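Local atomic coordinates of xylulose kinase (Escherichia coli, PDB entry 2ITM), a protein that catalyses the ATP-dependent phosphorylation of D-xylulose to D-xylulose 5-phosphate, as a homodimeric member of the FGGY carbohydrate kinase family. Residues P130-V135 against C192-D197; A432-N437 against I443-Q448. All blocks are in the same frame, centred on the assembly; numbering follows the deposited sequence.

Interaction 1 of 2, residues P130-V135 against C192-D197; sequences PKLLWV and CDLSRD. With SO4 (sulfate ion), chain D.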
loop_
_atom_site.group_PDB
_atom_site.type_symbol
_atom_site.label_atom_id
_atom_site.label_comp_id
_atom_site.label_asym_id
_atom_site.label_seq_id
_atom_site.Cartn_x
_atom_site.Cartn_y
_atom_site.Cartn_z
ATOM N N PRO A 130 23.431 -14.240 -24.994
ATOM C CA PRO A 130 22.075 -14.289 -25.495
ATOM C C PRO A 130 21.729 -13.128 -26.418
ATOM O O PRO A 130 20.913 -13.289 -27.310
ATOM C CB PRO A 130 21.207 -14.251 -24.247
ATOM C CG PRO A 130 22.055 -13.710 -23.218
ATOM C CD PRO A 130 23.444 -14.080 -23.533
ATOM N N LYS A 131 22.328 -11.982 -26.204
ATOM C CA LYS A 131 22.149 -10.823 -27.048
ATOM C C LYS A 131 22.508 -11.153 -28.482
ATOM O O LYS A 131 21.851 -10.726 -29.413
ATOM C CB LYS A 131 22.971 -9.647 -26.579
ATOM C CG LYS A 131 22.407 -8.932 -25.373
ATOM C CD LYS A 131 23.352 -7.871 -24.857
ATOM C CE LYS A 131 23.052 -7.533 -23.423
ATOM N NZ LYS A 131 24.073 -6.647 -22.831
ATOM N N LEU A 132 23.558 -11.934 -28.648
ATOM C CA LEU A 132 24.014 -12.300 -29.970
ATOM C C LEU A 132 23.177 -13.337 -30.691
ATOM O O LEU A 132 23.021 -13.266 -31.900
ATOM C CB LEU A 132 25.487 -12.656 -29.971
ATOM C CG LEU A 132 26.215 -11.339 -30.268
ATOM C CD1 LEU A 132 26.925 -10.827 -29.072
ATOM C CD2 LEU A 132 27.054 -11.356 -31.506
ATOM N N LEU A 133 22.645 -14.292 -29.942
ATOM C CA LEU A 133 21.604 -15.164 -30.454
ATOM C C LEU A 133 20.393 -14.392 -30.950
ATOM O O LEU A 133 19.864 -14.689 -32.001
ATOM C CB LEU A 133 21.191 -16.187 -29.405
ATOM C CG LEU A 133 21.581 -17.641 -29.659
ATOM C CD1 LEU A 133 23.025 -17.863 -29.315
ATOM C CD2 LEU A 133 20.706 -18.577 -28.874
ATOM N N TRP A 134 19.961 -13.394 -30.192
ATOM C CA TRP A 134 18.852 -12.548 -30.608
ATOM C C TRP A 134 19.120 -11.848 -31.932
ATOM O O TRP A 134 18.294 -11.877 -32.830
ATOM C CB TRP A 134 18.503 -11.520 -29.534
ATOM C CG TRP A 134 17.286 -10.705 -29.824
ATOM C CD1 TRP A 134 16.042 -10.927 -29.357
ATOM C CD2 TRP A 134 17.199 -9.541 -30.646
ATOM N NE1 TRP A 134 15.171 -9.976 -29.828
ATOM C CE2 TRP A 134 15.865 -9.110 -30.624
ATOM C CE3 TRP A 134 18.114 -8.813 -31.398
ATOM C CZ2 TRP A 134 15.431 -7.992 -31.318
ATOM C CZ3 TRP A 134 17.682 -7.707 -32.078
ATOM C CH2 TRP A 134 16.354 -7.309 -32.040
ATOM N N VAL A 135 20.287 -11.241 -32.064
ATOM C CA VAL A 135 20.669 -10.632 -33.323
ATOM C C VAL A 135 20.697 -11.644 -34.469
ATOM O O VAL A 135 20.152 -11.396 -35.531
ATOM C CB VAL A 135 22.009 -9.887 -33.220
ATOM C CG1 VAL A 135 22.532 -9.517 -34.606
ATOM C CG2 VAL A 135 21.868 -8.653 -32.350
ATOM N N CYS A 192 26.696 -20.187 -30.015
ATOM C CA CYS A 192 26.210 -18.921 -30.503
ATOM C C CYS A 192 26.664 -18.691 -31.938
ATOM O O CYS A 192 26.446 -17.631 -32.494
ATOM C CB CYS A 192 26.700 -17.787 -29.603
ATOM S SG CYS A 192 26.256 -17.918 -27.864
ATOM N N ASP A 193 27.290 -19.699 -32.525
ATOM C CA ASP A 193 27.864 -19.576 -33.854
ATOM C C ASP A 193 28.900 -18.467 -33.922
ATOM O O ASP A 193 28.863 -17.610 -34.792
ATOM C CB ASP A 193 26.775 -19.319 -34.875
ATOM C CG ASP A 193 26.932 -20.155 -36.108
ATOM O OD1 ASP A 193 28.018 -20.134 -36.708
ATOM O OD2 ASP A 193 26.021 -20.881 -36.545
ATOM N N LEU A 194 29.820 -18.496 -32.981
ATOM C CA LEU A 194 30.907 -17.555 -32.973
ATOM C C LEU A 194 32.176 -18.347 -32.816
ATOM O O LEU A 194 32.137 -19.532 -32.551
ATOM C CB LEU A 194 30.735 -16.565 -31.836
ATOM C CG LEU A 194 29.504 -15.679 -31.975
ATOM C CD1 LEU A 194 29.267 -14.827 -30.761
ATOM C CD2 LEU A 194 29.576 -14.840 -33.217
ATOM N N SER A 195 33.300 -17.684 -33.005
ATOM C CA SER A 195 34.568 -18.296 -32.755
ATOM C C SER A 195 35.483 -17.322 -32.029
ATOM O O SER A 195 35.190 -16.145 -31.926
ATOM C CB SER A 195 35.220 -18.747 -34.042
ATOM O OG SER A 195 35.671 -17.642 -34.788
ATOM N N ARG A 196 36.598 -17.847 -31.540
ATOM C CA ARG A 196 37.598 -17.070 -30.823
ATOM C C ARG A 196 38.102 -15.899 -31.648
ATOM O O ARG A 196 38.505 -14.885 -31.109
ATOM C CB ARG A 196 38.765 -17.972 -30.420
ATOM C CG ARG A 196 38.350 -19.268 -29.776
ATOM C CD ARG A 196 39.493 -20.179 -29.392
ATOM N NE ARG A 196 40.368 -19.561 -28.412
ATOM C CZ ARG A 196 40.373 -19.855 -27.127
ATOM N NH1 ARG A 196 39.555 -20.773 -26.647
ATOM N NH2 ARG A 196 41.206 -19.237 -26.321
ATOM N N ASP A 197 38.065 -16.062 -32.962
ATOM C CA ASP A 197 38.473 -15.031 -33.900
ATOM C C ASP A 197 37.583 -13.802 -33.805
ATOM O O ASP A 197 37.971 -12.718 -34.210
ATOM C CB ASP A 197 38.428 -15.577 -35.330
ATOM C CG ASP A 197 39.105 -16.929 -35.464
ATOM O OD1 ASP A 197 40.336 -16.961 -35.639
ATOM O OD2 ASP A 197 38.492 -18.010 -35.409
HETATM S S SO4 D . 44.011 -17.699 -28.311
HETATM O O1 SO4 D . 44.925 -17.327 -27.240
HETATM O O2 SO4 D . 42.634 -17.453 -27.894
HETATM O O3 SO4 D . 44.316 -16.911 -29.497
HETATM O O4 SO4 D . 44.199 -19.117 -28.603
#
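Helix 128-138 of the FGGY N-terminal domain meets the loop that follows helix 186-190, through Leu-133 on Cys-192 and Leu-132 on Leu-194. Leu-133 sends CD1 against Cys-192, 3.5 Å from SG and 3.6 Å from CA, so the methyl touches both the thiol and the alpha carbon of Cys-192. With SG anti to its carbonyl carbon (chi1 -57°), Cys-192 brings both CB and SG against this methyl. The second pair is looser. Leu-132 CD2 lies 4.2 Å from Leu-194 CD1, and the two side chains cross at about a right angle. All four residues are buried, and Trp-176 packs on Leu-132 and Cys-192. No hydrogen bond joins the segments.

Farther along, the Ser-195 hydroxyl gives a bond to the anti lone pair of Asp-197 OD2. Arg-196 turns its guanidinium edge to a sulfate, probably from the crystallisation liquor. Arg-196 NE and Arg-196 NH2 both bond to SO4 O2, at 3.1 and 2.8 Å, and NH2 also forms a salt bridge with Asp-183. Asp-193, with positive phi, is the C-prime residue of a Schellman motif (Leu-194 N to Leu-189 O). The contact lies on this helix end and the loop it starts.

Interaction 2 of 2, residues A432-N437 against I443-Q448; sequences AQIAAN and IELLPQ
Leu-445 and Leu-446 pack against the C-terminal end of helix 424-436, and Leu-445 makes the broadest contact. Its two methyls divide the work. Leu-445 CD1 faces the helix backbone, 3.9 Å from Ile-434 CA and 4.1 Å from Gln-433 O. Leu-445 CD1 also reaches Asn-437, just past the helix, at 4.2 Å from Asn-437 CB. Leu-445 CD2 goes to the amide end of Gln-433, 3.7 Å from Gln-433 NE2. Gln-433 and Leu-445 cross obliquely. The glutamine chain runs extended beyond CG, so that its amide end meets the leucine. The CG of Leu-445 is anti to its carbonyl carbon (chi1 -63°), which carries the branched end out to the helix.

Leu-446 takes the neighbouring place. Leu-446 CD1 lies 3.8 Å from Ile-434 CD1, and these two side chains cross at about a right angle. Ile-434 reaches across with CG1 anti to its carbonyl carbon and the chain extended (chi2 -171°), which brings CD1 nearer than its CB. The segments share no hydrogen bond, and the contact is mainly apolar.

Backbone structure sets these groups in place. Asn-437 N bonds to Ile-434 O at 3.1 Å and more weakly to Gln-433 O, in the turn where the first helix ends. Leu-446 is likewise the first residue to leave helical angles after helix 442-445. Glu-444 OE2 accepts a bond from Ser-441 N, just before that short helix.

Beyond this shell, Gln-433 and Ala-436 touch Tyr-2 of strand 2-7, while Leu-446 meets Val-244 and Arg-430. The arrangement is two sequential helices joined by a short loop, with the leucines at the short helix's end packed on the end of the longer one.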
loop_
_atom_site.group_PDB
_atom_site.type_symbol
_atom_site.label_atom_id
_atom_site.label_comp_id
_atom_site.label_asym_id
_atom_site.label_seq_id
_atom_site.Cartn_x
_atom_site.Cartn_y
_atom_site.Cartn_z
ATOM N N ALA A 432 46.536 0.800 -13.469
ATOM C CA ALA A 432 47.606 1.430 -14.218
ATOM C C ALA A 432 48.868 1.634 -13.375
ATOM O O ALA A 432 49.967 1.399 -13.837
ATOM C CB ALA A 432 47.139 2.726 -14.801
ATOM N N GLN A 433 48.679 2.084 -12.145
ATOM C CA GLN A 433 49.719 2.095 -11.159
ATOM C C GLN A 433 50.490 0.803 -11.044
ATOM O O GLN A 433 51.698 0.806 -11.043
ATOM C CB GLN A 433 49.137 2.427 -9.801
ATOM C CG GLN A 433 49.138 3.872 -9.482
ATOM C CD GLN A 433 49.072 4.117 -8.009
ATOM O OE1 GLN A 433 48.048 3.886 -7.389
ATOM N NE2 GLN A 433 50.164 4.581 -7.445
ATOM N N ILE A 434 49.775 -0.285 -10.909
ATOM C CA ILE A 434 50.367 -1.598 -10.800
ATOM C C ILE A 434 51.279 -1.859 -11.984
ATOM O O ILE A 434 52.435 -2.159 -11.835
ATOM C CB ILE A 434 49.274 -2.674 -10.711
ATOM C CG1 ILE A 434 48.462 -2.519 -9.431
ATOM C CG2 ILE A 434 49.876 -4.053 -10.766
ATOM C CD1 ILE A 434 47.529 -3.647 -9.179
ATOM N N ALA A 435 50.736 -1.719 -13.180
ATOM C CA ALA A 435 51.485 -1.969 -14.391
ATOM C C ALA A 435 52.690 -1.056 -14.493
ATOM O O ALA A 435 53.743 -1.471 -14.947
ATOM C CB ALA A 435 50.597 -1.799 -15.594
ATOM N N ALA A 436 52.530 0.186 -14.063
ATOM C CA ALA A 436 53.611 1.139 -14.106
ATOM C C ALA A 436 54.675 0.952 -13.034
ATOM O O ALA A 436 55.763 1.460 -13.177
ATOM C CB ALA A 436 53.101 2.549 -14.102
ATOM N N ASN A 437 54.346 0.246 -11.965
ATOM C CA ASN A 437 55.293 0.007 -10.884
ATOM C C ASN A 437 55.425 -1.475 -10.581
ATOM O O ASN A 437 54.991 -1.947 -9.558
ATOM C CB ASN A 437 54.898 0.755 -9.614
ATOM C CG ASN A 437 54.709 2.236 -9.832
ATOM O OD1 ASN A 437 53.595 2.711 -9.985
ATOM N ND2 ASN A 437 55.798 2.968 -9.835
ATOM N N ILE A 443 49.949 -4.759 -1.805
ATOM C CA ILE A 443 49.889 -4.195 -0.466
ATOM C C ILE A 443 50.207 -2.723 -0.552
ATOM O O ILE A 443 49.494 -1.898 -0.003
ATOM C CB ILE A 443 50.896 -4.899 0.445
ATOM C CG1 ILE A 443 50.816 -6.412 0.268
ATOM C CG2 ILE A 443 50.670 -4.512 1.860
ATOM C CD1 ILE A 443 50.836 -6.862 -1.196
ATOM N N GLU A 444 51.297 -2.399 -1.267
ATOM C CA GLU A 444 51.746 -1.026 -1.381
ATOM C C GLU A 444 50.746 -0.148 -2.130
ATOM O O GLU A 444 50.463 0.963 -1.716
ATOM C CB GLU A 444 53.125 -0.954 -2.058
ATOM C CG GLU A 444 54.199 -1.834 -1.439
ATOM C CD GLU A 444 55.585 -1.605 -2.039
ATOM O OE1 GLU A 444 56.005 -0.440 -2.137
ATOM O OE2 GLU A 444 56.252 -2.594 -2.395
ATOM N N LEU A 445 50.239 -0.629 -3.252
ATOM C CA LEU A 445 49.609 0.255 -4.219
ATOM C C LEU A 445 48.088 0.224 -4.102
ATOM O O LEU A 445 47.406 1.111 -4.597
ATOM C CB LEU A 445 50.033 -0.102 -5.641
ATOM C CG LEU A 445 51.500 0.041 -6.007
ATOM C CD1 LEU A 445 51.776 -0.725 -7.244
ATOM C CD2 LEU A 445 51.851 1.482 -6.181
ATOM N N LEU A 446 47.562 -0.811 -3.430
ATOM C CA LEU A 446 46.130 -1.019 -3.293
ATOM C C LEU A 446 45.705 -1.052 -1.834
ATOM O O LEU A 446 45.331 -2.089 -1.321
ATOM C CB LEU A 446 45.705 -2.310 -3.987
ATOM C CG LEU A 446 45.985 -2.520 -5.480
ATOM C CD1 LEU A 446 45.564 -3.880 -5.893
ATOM C CD2 LEU A 446 45.340 -1.471 -6.330
ATOM N N PRO A 447 45.752 0.096 -1.175
ATOM C CA PRO A 447 45.440 0.171 0.246
ATOM C C PRO A 447 43.935 0.181 0.462
ATOM O O PRO A 447 43.188 0.617 -0.405
ATOM C CB PRO A 447 46.011 1.525 0.624
ATOM C CG PRO A 447 45.800 2.339 -0.558
ATOM C CD PRO A 447 45.874 1.441 -1.749
ATOM N N GLN A 448 43.499 -0.304 1.614
ATOM C CA GLN A 448 42.125 -0.129 2.030
ATOM C C GLN A 448 41.838 1.338 2.220
ATOM O O GLN A 448 42.751 2.118 2.418
ATOM C CB GLN A 448 41.885 -0.874 3.317
ATOM C CG GLN A 448 40.798 -1.873 3.211
ATOM C CD GLN A 448 41.306 -3.260 3.405
ATOM O OE1 GLN A 448 41.961 -3.808 2.531
ATOM N NE2 GLN A 448 41.024 -3.835 4.556
#

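Interaction 1 closes along the chain before interaction 2 opens. Their centres are about 36 Å apart and their nearest atoms about 23 Å, so they do not touch. Interaction 1 lies in the FGGY N-terminal domain, where two distant parts of the sequence meet. Interaction 2 is local and joins helix 424-436 to helix 442-445. The longer helix also rests on strands 2-7 and 70-75, neighbours in the six-stranded N-terminal sheet. This is consistent with a place where the C-terminal part rests on the N-terminal sheet, away from the known functional sites. Interaction 1 is nearer the sugar: the Leu-132 side chain is about 10 Å from that of substrate-binding His-78.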